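PDB 3HV1: polar amino acid ABC uptake transporter substrate binding protein, which probably captures a polar amino acid outside the cell membrane and hands it to an ABC transporter for uptake. Local coordinates for residues V32-E37 against D182-N187; A53-Y58 against K224-G229; E102-N107 against F211-R216. One frame throughout, in Å; residues are numbered along the deposited sequence.

Overall arrangement
The chain has the two-lobed form of type II solute-binding proteins. Contact 3, where two segments run side by side and probably connect the lobes, is consistent with the hinge. Contact 1, centred about 15 Å from contact 3, touches it directly: Arg183 NH1 probably hydrogen-bonds Val106 O, Val184 N probably bonds Asn107 OD1, and Met34 packs on Phe211. Contact 2, probably within one lobe and centred about 13 Å from contact 3, is joined to it by a hydrogen bond from Glu102 N to Asn227 OD1. Contacts 1 and 2 stay about 11 Å apart at their nearest atoms. Ligands of this family bind between the lobes, so contacts 1 and 3 probably lie nearer that cleft than contact 2.

Contact 1: V32-E37 against D182-N187; sequences VPMGYE and DRVYAN
Val32 and Pro33 meet Tyr185, and Pro33 and Met34 meet Val184, between what are probably the two lobes of a type II periplasmic-binding-protein fold, the loop before strand 35-37 facing the first turn of helix 183-192. The side-chain pairs are apolar. Pro33, which follows a cis peptide bond, presents a compact rigid ring whose CD lies 4.2 Å from Val184 CB; its CG also comes to 3.8 Å from Val184 O. Met34, built as selenomethionine, has the length and flexibility to reach farther: bends at chi2 (-52°) and chi3 (-80°) carry SE to 4.0 Å from Val184 CG1, the two side chains crossing at about a right angle. Val184, branched at CB, serves two neighbours, since its CG2 also sits over the centre of the Tyr185 ring. Phe247 of helix 238-247 also packs on Pro33 and Met34.

The polar part centres on Val32 O. It approaches the edge of the Tyr185 ring near its plane, 3.4 Å from CE1, where the slightly positive ring hydrogens can face an oxygen. One water links the two groups: it donates to Val32 O at 2.9 Å and lies 2.8 Å from Tyr185 OH.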
# COMPACT_ATOMS: atom_id res chain seq x y z
N VAL A 32 -8.08 16.28 -18.32
CA VAL A 32 -6.71 16.76 -18.50
C VAL A 32 -6.08 16.66 -17.10
O VAL A 32 -6.74 16.96 -16.11
CB VAL A 32 -6.68 18.24 -18.93
CG1 VAL A 32 -5.24 18.67 -19.21
CG2 VAL A 32 -7.54 18.44 -20.17
N PRO A 33 -4.80 16.24 -17.00
CA PRO A 33 -3.89 15.85 -18.07
C PRO A 33 -3.71 14.33 -18.14
O PRO A 33 -2.79 13.85 -18.79
CB PRO A 33 -2.60 16.52 -17.66
CG PRO A 33 -2.59 16.20 -16.18
CD PRO A 33 -4.05 16.41 -15.74
N MSE A 34 -4.58 13.58 -17.47
CA MSE A 34 -4.42 12.13 -17.46
C MSE A 34 -4.78 11.44 -18.77
O MSE A 34 -4.07 10.54 -19.23
CB MSE A 34 -5.24 11.55 -16.31
CG MSE A 34 -4.92 12.20 -14.97
SE MSE A 34 -3.04 12.24 -14.50
CE MSE A 34 -2.93 10.44 -13.91
N GLY A 35 -5.87 11.87 -19.38
CA GLY A 35 -6.29 11.28 -20.64
C GLY A 35 -7.41 12.17 -21.15
O GLY A 35 -8.42 12.33 -20.47
N TYR A 36 -7.23 12.74 -22.32
CA TYR A 36 -8.24 13.63 -22.85
C TYR A 36 -8.17 13.80 -24.36
O TYR A 36 -7.18 13.46 -25.00
CB TYR A 36 -8.12 15.00 -22.16
CG TYR A 36 -6.75 15.65 -22.29
CD1 TYR A 36 -6.50 16.60 -23.28
CD2 TYR A 36 -5.71 15.30 -21.43
CE1 TYR A 36 -5.24 17.20 -23.40
CE2 TYR A 36 -4.45 15.89 -21.55
CZ TYR A 36 -4.22 16.84 -22.53
OH TYR A 36 -2.98 17.42 -22.64
N GLU A 37 -9.26 14.32 -24.92
CA GLU A 37 -9.33 14.55 -26.35
C GLU A 37 -8.87 15.98 -26.63
O GLU A 37 -9.36 16.93 -26.02
CB GLU A 37 -10.76 14.34 -26.84
CG GLU A 37 -11.01 14.87 -28.23
CD GLU A 37 -12.29 14.36 -28.84
OE1 GLU A 37 -13.26 14.13 -28.08
OE2 GLU A 37 -12.33 14.19 -30.07
N ASP A 182 -4.29 21.14 -7.24
CA ASP A 182 -3.91 19.74 -7.36
C ASP A 182 -2.53 19.60 -7.99
O ASP A 182 -2.20 20.30 -8.94
CB ASP A 182 -4.88 18.97 -8.26
CG ASP A 182 -6.27 18.79 -7.65
OD1 ASP A 182 -6.75 17.64 -7.63
OD2 ASP A 182 -6.87 19.79 -7.22
N ARG A 183 -1.74 18.67 -7.46
CA ARG A 183 -0.41 18.40 -7.97
C ARG A 183 -0.50 18.15 -9.48
O ARG A 183 0.27 18.75 -10.24
CB ARG A 183 0.16 17.16 -7.30
CG ARG A 183 1.56 16.80 -7.74
CD ARG A 183 1.91 15.39 -7.30
NE ARG A 183 3.32 15.10 -7.53
CZ ARG A 183 3.88 13.91 -7.29
NH1 ARG A 183 3.15 12.91 -6.82
NH2 ARG A 183 5.18 13.74 -7.50
N VAL A 184 -1.42 17.30 -9.93
CA VAL A 184 -1.53 17.02 -11.37
C VAL A 184 -1.67 18.28 -12.24
O VAL A 184 -1.17 18.31 -13.36
CB VAL A 184 -2.71 16.06 -11.74
CG1 VAL A 184 -2.37 14.64 -11.35
CG2 VAL A 184 -4.01 16.54 -11.10
N TYR A 185 -2.34 19.31 -11.73
CA TYR A 185 -2.51 20.54 -12.51
C TYR A 185 -1.29 21.44 -12.38
O TYR A 185 -0.82 22.02 -13.36
CB TYR A 185 -3.75 21.31 -12.05
CG TYR A 185 -5.04 20.54 -12.19
CD1 TYR A 185 -5.35 19.88 -13.37
CD2 TYR A 185 -5.94 20.46 -11.13
CE1 TYR A 185 -6.53 19.15 -13.50
CE2 TYR A 185 -7.13 19.74 -11.24
CZ TYR A 185 -7.41 19.08 -12.44
OH TYR A 185 -8.56 18.33 -12.55
N ALA A 186 -0.79 21.59 -11.16
CA ALA A 186 0.38 22.43 -10.92
C ALA A 186 1.54 21.99 -11.79
O ALA A 186 2.08 22.78 -12.58
CB ALA A 186 0.78 22.35 -9.43
N ASN A 187 1.94 20.73 -11.67
CA ASN A 187 3.07 20.24 -12.45
C ASN A 187 2.83 20.22 -13.95
O ASN A 187 3.72 20.54 -14.73
CB ASN A 187 3.47 18.85 -11.96
CG ASN A 187 4.28 18.89 -10.69
OD1 ASN A 187 5.52 18.86 -10.73
ND2 ASN A 187 3.61 19.01 -9.57
O HOH W 1 -9.29 17.99 -15.27

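Contact 2: A53-Y58 against K224-G229; sequences AVFKLY and KKINQG
Two helices of one lobe pack here, helix 46-56 with the residues that follow it in segment 53-58 against the middle of helix 220-236, and Val54 faces Gly229 at the closest backbone approach, 5.1 Å between their CA atoms. Glycine suits this position because it has no side chain to hold the helices apart. Both methyl groups of Val54 lie against Gly229, and CG1 also comes to 4.2 Å from Ile226 CA, one turn back. Leu57 adds its CD1 from the outer side, 3.8 Å from Gly229 CA.

On the inner side the pairing is between side chains. Phe55, its CG lying beside the backbone N (chi1 -72°), sends its ring inward so that CZ stands 4.0 Å from Ile226 CG1. Both belong to the core of an alpha/beta lobe: Phe55 also packs on Ile23 and Ile25 of strand 22-27, and both rest on Leu83 of strand 83-84. Thus the two helices cover the same side of the lobe's sheet, and large apolar residues suit the surface they share with it.

Farther out, Tyr58 makes the polar link between the segments. Its OH donates to Lys225 O at 2.7 Å, arriving in the carbonyl plane on a lone pair, with a C=O...O angle of 122°. The same oxygen accepts the helical bond from Gly229 N at 3.0 Å, so it is gripped twice without the helix losing its own bond. Lys225 lends its aliphatic stem as well: a bend at chi2 (-64°) lays CD 4.0 Å from Tyr58 CE1. The tyrosine ring is further placed by Trp14, which meets it edge-to-face. Lys224, on the same helix, forms a salt bridge with Asp70 of the second subunit.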
# COMPACT_ATOMS: atom_id res chain seq x y z
N ALA A 53 2.65 2.38 -22.96
CA ALA A 53 3.99 1.87 -22.69
C ALA A 53 3.96 0.51 -22.02
O ALA A 53 4.76 -0.37 -22.36
CB ALA A 53 4.76 2.86 -21.84
N VAL A 54 3.06 0.34 -21.06
CA VAL A 54 2.93 -0.93 -20.36
C VAL A 54 2.51 -2.03 -21.33
O VAL A 54 3.10 -3.11 -21.35
CB VAL A 54 1.87 -0.84 -19.22
CG1 VAL A 54 1.46 -2.23 -18.76
CG2 VAL A 54 2.44 -0.06 -18.04
N PHE A 55 1.52 -1.76 -22.16
CA PHE A 55 1.07 -2.81 -23.06
C PHE A 55 1.98 -3.06 -24.24
O PHE A 55 1.97 -4.15 -24.82
CB PHE A 55 -0.38 -2.56 -23.45
CG PHE A 55 -1.32 -2.82 -22.32
CD1 PHE A 55 -1.50 -4.12 -21.84
CD2 PHE A 55 -1.93 -1.77 -21.64
CE1 PHE A 55 -2.27 -4.36 -20.70
CE2 PHE A 55 -2.71 -2.00 -20.50
CZ PHE A 55 -2.87 -3.30 -20.03
N LYS A 56 2.82 -2.08 -24.57
CA LYS A 56 3.76 -2.26 -25.66
C LYS A 56 4.75 -3.35 -25.24
O LYS A 56 5.29 -4.07 -26.08
CB LYS A 56 4.51 -0.96 -25.93
CG LYS A 56 5.44 -1.00 -27.14
CD LYS A 56 6.16 0.34 -27.30
CE LYS A 56 7.00 0.38 -28.56
NZ LYS A 56 7.64 1.72 -28.75
N LEU A 57 4.98 -3.47 -23.93
CA LEU A 57 5.89 -4.49 -23.40
C LEU A 57 5.42 -5.89 -23.74
O LEU A 57 6.22 -6.81 -23.89
CB LEU A 57 5.96 -4.40 -21.89
CG LEU A 57 6.54 -3.12 -21.29
CD1 LEU A 57 6.35 -3.14 -19.77
CD2 LEU A 57 7.99 -3.01 -21.68
N TYR A 58 4.10 -6.03 -23.83
CA TYR A 58 3.49 -7.33 -24.09
C TYR A 58 3.00 -7.50 -25.52
O TYR A 58 2.40 -8.52 -25.85
CB TYR A 58 2.33 -7.54 -23.12
CG TYR A 58 2.75 -7.48 -21.66
CD1 TYR A 58 3.46 -8.53 -21.08
CD2 TYR A 58 2.43 -6.38 -20.86
CE1 TYR A 58 3.85 -8.49 -19.74
CE2 TYR A 58 2.81 -6.33 -19.52
CZ TYR A 58 3.52 -7.39 -18.96
OH TYR A 58 3.87 -7.35 -17.63
N LYS A 224 -1.73 -8.24 -12.39
CA LYS A 224 -0.33 -8.55 -12.09
C LYS A 224 0.61 -8.10 -13.20
O LYS A 224 1.70 -7.60 -12.94
CB LYS A 224 -0.15 -10.06 -11.88
CG LYS A 224 -0.83 -10.60 -10.64
CD LYS A 224 -0.55 -12.09 -10.45
CE LYS A 224 -1.22 -12.61 -9.18
NZ LYS A 224 -0.91 -14.05 -8.92
N LYS A 225 0.17 -8.29 -14.44
CA LYS A 225 0.95 -7.91 -15.61
C LYS A 225 1.11 -6.40 -15.68
O LYS A 225 2.12 -5.90 -16.18
CB LYS A 225 0.29 -8.44 -16.88
CG LYS A 225 0.26 -9.96 -16.97
CD LYS A 225 1.66 -10.55 -17.04
CE LYS A 225 1.60 -12.07 -17.05
NZ LYS A 225 2.96 -12.68 -17.16
N ILE A 226 0.12 -5.66 -15.19
CA ILE A 226 0.24 -4.22 -15.21
C ILE A 226 1.24 -3.82 -14.12
O ILE A 226 2.16 -3.04 -14.38
CB ILE A 226 -1.12 -3.54 -14.99
CG1 ILE A 226 -2.02 -3.82 -16.20
CG2 ILE A 226 -0.92 -2.03 -14.81
CD1 ILE A 226 -3.47 -3.40 -16.01
N ASN A 227 1.07 -4.35 -12.91
CA ASN A 227 1.99 -4.05 -11.81
C ASN A 227 3.43 -4.31 -12.22
O ASN A 227 4.33 -3.51 -11.94
CB ASN A 227 1.67 -4.90 -10.58
CG ASN A 227 0.39 -4.49 -9.90
OD1 ASN A 227 0.00 -3.32 -9.94
ND2 ASN A 227 -0.28 -5.44 -9.27
N GLN A 228 3.66 -5.44 -12.88
CA GLN A 228 5.00 -5.80 -13.34
C GLN A 228 5.44 -4.82 -14.43
O GLN A 228 6.61 -4.47 -14.52
CB GLN A 228 5.00 -7.22 -13.91
CG GLN A 228 4.77 -8.32 -12.88
CD GLN A 228 4.65 -9.70 -13.52
OE1 GLN A 228 5.44 -10.07 -14.39
NE2 GLN A 228 3.66 -10.47 -13.07
N GLY A 229 4.49 -4.40 -15.25
CA GLY A 229 4.80 -3.46 -16.31
C GLY A 229 5.34 -2.16 -15.74
O GLY A 229 6.34 -1.63 -16.23

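Contact 3: E102-N107 against F211-R216; sequences EPYMVN and FAVGAR
The Tyr104 ring carries Phe211 O over one face, 3.4 Å from CD2, and a water in its plane at the edge. Ala212 CA and Val213 CG2 approach the ring obliquely, and Phe211 CB lies 3.5 Å from CZ. Tyr104 CG sits between the backbone N and the carbonyl carbon (chi1 54°), which folds the ring back over segment 211-216. The hydroxyl then reaches the edge water at 2.8 Å, and this water donates to Ala212 O at 3.1 Å, so a tyrosine supplies both a flat cover and a polar end.

Phe211 contributes the largest buried surface. Its ring meets the CG of Met105, a selenomethionine, while SE stands at the ring edge, 5.2 Å from the centroid, in a Met-aromatic contact. At the far end Asn107 CB lies 3.7 Å from Phe211 CZ, the amide and ring planes 28° apart. The amide itself is engaged elsewhere: ND2 bonds Glu209 and Asp182, and OD1 accepts from Val184 N, so asparagine can serve donor and acceptor needs at once.

Two backbone hydrogen bonds also join the segments, Tyr104 N to Phe211 O and Phe211 N to Met105 O, both 2.9 Å. Pro103 has no N-H to give, but its CA makes a CA-H...O contact with the same Phe211 O. Two adjoining segments that run in roughly opposite directions, probably from lobe to lobe, are consistent with the hinge of a type II solute-binding protein.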
# COMPACT_ATOMS: atom_id res chain seq x y z
N GLU A 102 -1.56 -1.79 -8.18
CA GLU A 102 -0.91 -1.00 -7.15
C GLU A 102 -1.00 0.44 -7.65
O GLU A 102 -1.21 0.66 -8.84
CB GLU A 102 0.56 -1.41 -7.03
CG GLU A 102 0.77 -2.83 -6.54
CD GLU A 102 0.05 -3.08 -5.24
OE1 GLU A 102 0.18 -2.22 -4.33
OE2 GLU A 102 -0.63 -4.12 -5.11
N PRO A 103 -0.87 1.43 -6.76
CA PRO A 103 -0.95 2.83 -7.21
C PRO A 103 0.30 3.24 -7.97
O PRO A 103 1.40 2.85 -7.59
CB PRO A 103 -1.13 3.61 -5.91
CG PRO A 103 -0.36 2.76 -4.92
CD PRO A 103 -0.81 1.36 -5.28
N TYR A 104 0.15 4.01 -9.05
CA TYR A 104 1.33 4.43 -9.81
C TYR A 104 1.73 5.89 -9.55
O TYR A 104 2.83 6.32 -9.92
CB TYR A 104 1.11 4.18 -11.32
CG TYR A 104 -0.14 4.80 -11.91
CD1 TYR A 104 -0.12 6.09 -12.43
CD2 TYR A 104 -1.35 4.10 -11.91
CE1 TYR A 104 -1.29 6.69 -12.94
CE2 TYR A 104 -2.52 4.69 -12.41
CZ TYR A 104 -2.48 5.98 -12.92
OH TYR A 104 -3.62 6.57 -13.40
N MSE A 105 0.86 6.65 -8.91
CA MSE A 105 1.18 8.03 -8.58
C MSE A 105 0.21 8.62 -7.57
O MSE A 105 -0.94 8.19 -7.46
CB MSE A 105 1.25 8.91 -9.84
CG MSE A 105 0.01 9.77 -10.14
SE MSE A 105 0.29 11.20 -11.41
CE MSE A 105 0.88 12.59 -10.20
N VAL A 106 0.69 9.60 -6.81
CA VAL A 106 -0.15 10.24 -5.81
C VAL A 106 -0.50 11.66 -6.20
O VAL A 106 0.36 12.44 -6.61
CB VAL A 106 0.53 10.28 -4.42
CG1 VAL A 106 -0.33 11.08 -3.45
CG2 VAL A 106 0.73 8.88 -3.91
N ASN A 107 -1.78 11.98 -6.09
CA ASN A 107 -2.22 13.32 -6.38
C ASN A 107 -2.66 13.91 -5.06
O ASN A 107 -3.28 13.23 -4.24
CB ASN A 107 -3.38 13.34 -7.36
CG ASN A 107 -3.86 14.74 -7.64
OD1 ASN A 107 -3.06 15.66 -7.80
ND2 ASN A 107 -5.18 14.92 -7.68
N PHE A 211 -3.64 7.20 -7.55
CA PHE A 211 -4.18 6.73 -8.81
C PHE A 211 -3.77 5.28 -9.04
O PHE A 211 -2.62 4.91 -8.83
CB PHE A 211 -3.68 7.58 -9.99
CG PHE A 211 -4.17 9.00 -9.97
CD1 PHE A 211 -5.39 9.33 -9.41
CD2 PHE A 211 -3.42 10.00 -10.59
CE1 PHE A 211 -5.88 10.64 -9.46
CE2 PHE A 211 -3.90 11.32 -10.65
CZ PHE A 211 -5.13 11.63 -10.08
N ALA A 212 -4.73 4.46 -9.46
CA ALA A 212 -4.47 3.06 -9.75
C ALA A 212 -5.41 2.66 -10.88
O ALA A 212 -6.35 3.39 -11.19
CB ALA A 212 -4.72 2.20 -8.49
N VAL A 213 -5.16 1.52 -11.49
CA VAL A 213 -5.97 1.03 -12.60
C VAL A 213 -6.98 -0.02 -12.14
O VAL A 213 -6.63 -0.91 -11.37
CB VAL A 213 -5.07 0.39 -13.68
CG1 VAL A 213 -5.89 0.07 -14.93
CG2 VAL A 213 -3.93 1.34 -14.03
N GLY A 214 -8.22 0.09 -12.61
CA GLY A 214 -9.25 -0.86 -12.24
C GLY A 214 -9.57 -1.84 -13.36
O GLY A 214 -9.59 -1.46 -14.52
N ALA A 215 -9.81 -3.10 -13.00
CA ALA A 215 -10.14 -4.14 -13.97
C ALA A 215 -11.16 -5.07 -13.34
O ALA A 215 -11.38 -5.02 -12.13
CB ALA A 215 -8.90 -4.93 -14.35
N ARG A 216 -11.79 -5.91 -14.16
CA ARG A 216 -12.76 -6.85 -13.61
C ARG A 216 -12.03 -7.71 -12.58
O ARG A 216 -10.86 -8.04 -12.75
CB ARG A 216 -13.36 -7.71 -14.73
CG ARG A 216 -14.44 -6.97 -15.53
CD ARG A 216 -15.00 -7.84 -16.65
NE ARG A 216 -14.02 -8.10 -17.69
CZ ARG A 216 -13.74 -7.26 -18.69
NH1 ARG A 216 -14.37 -6.10 -18.79
NH2 ARG A 216 -12.82 -7.59 -19.58
O HOH W 2 -6.17 5.51 -13.41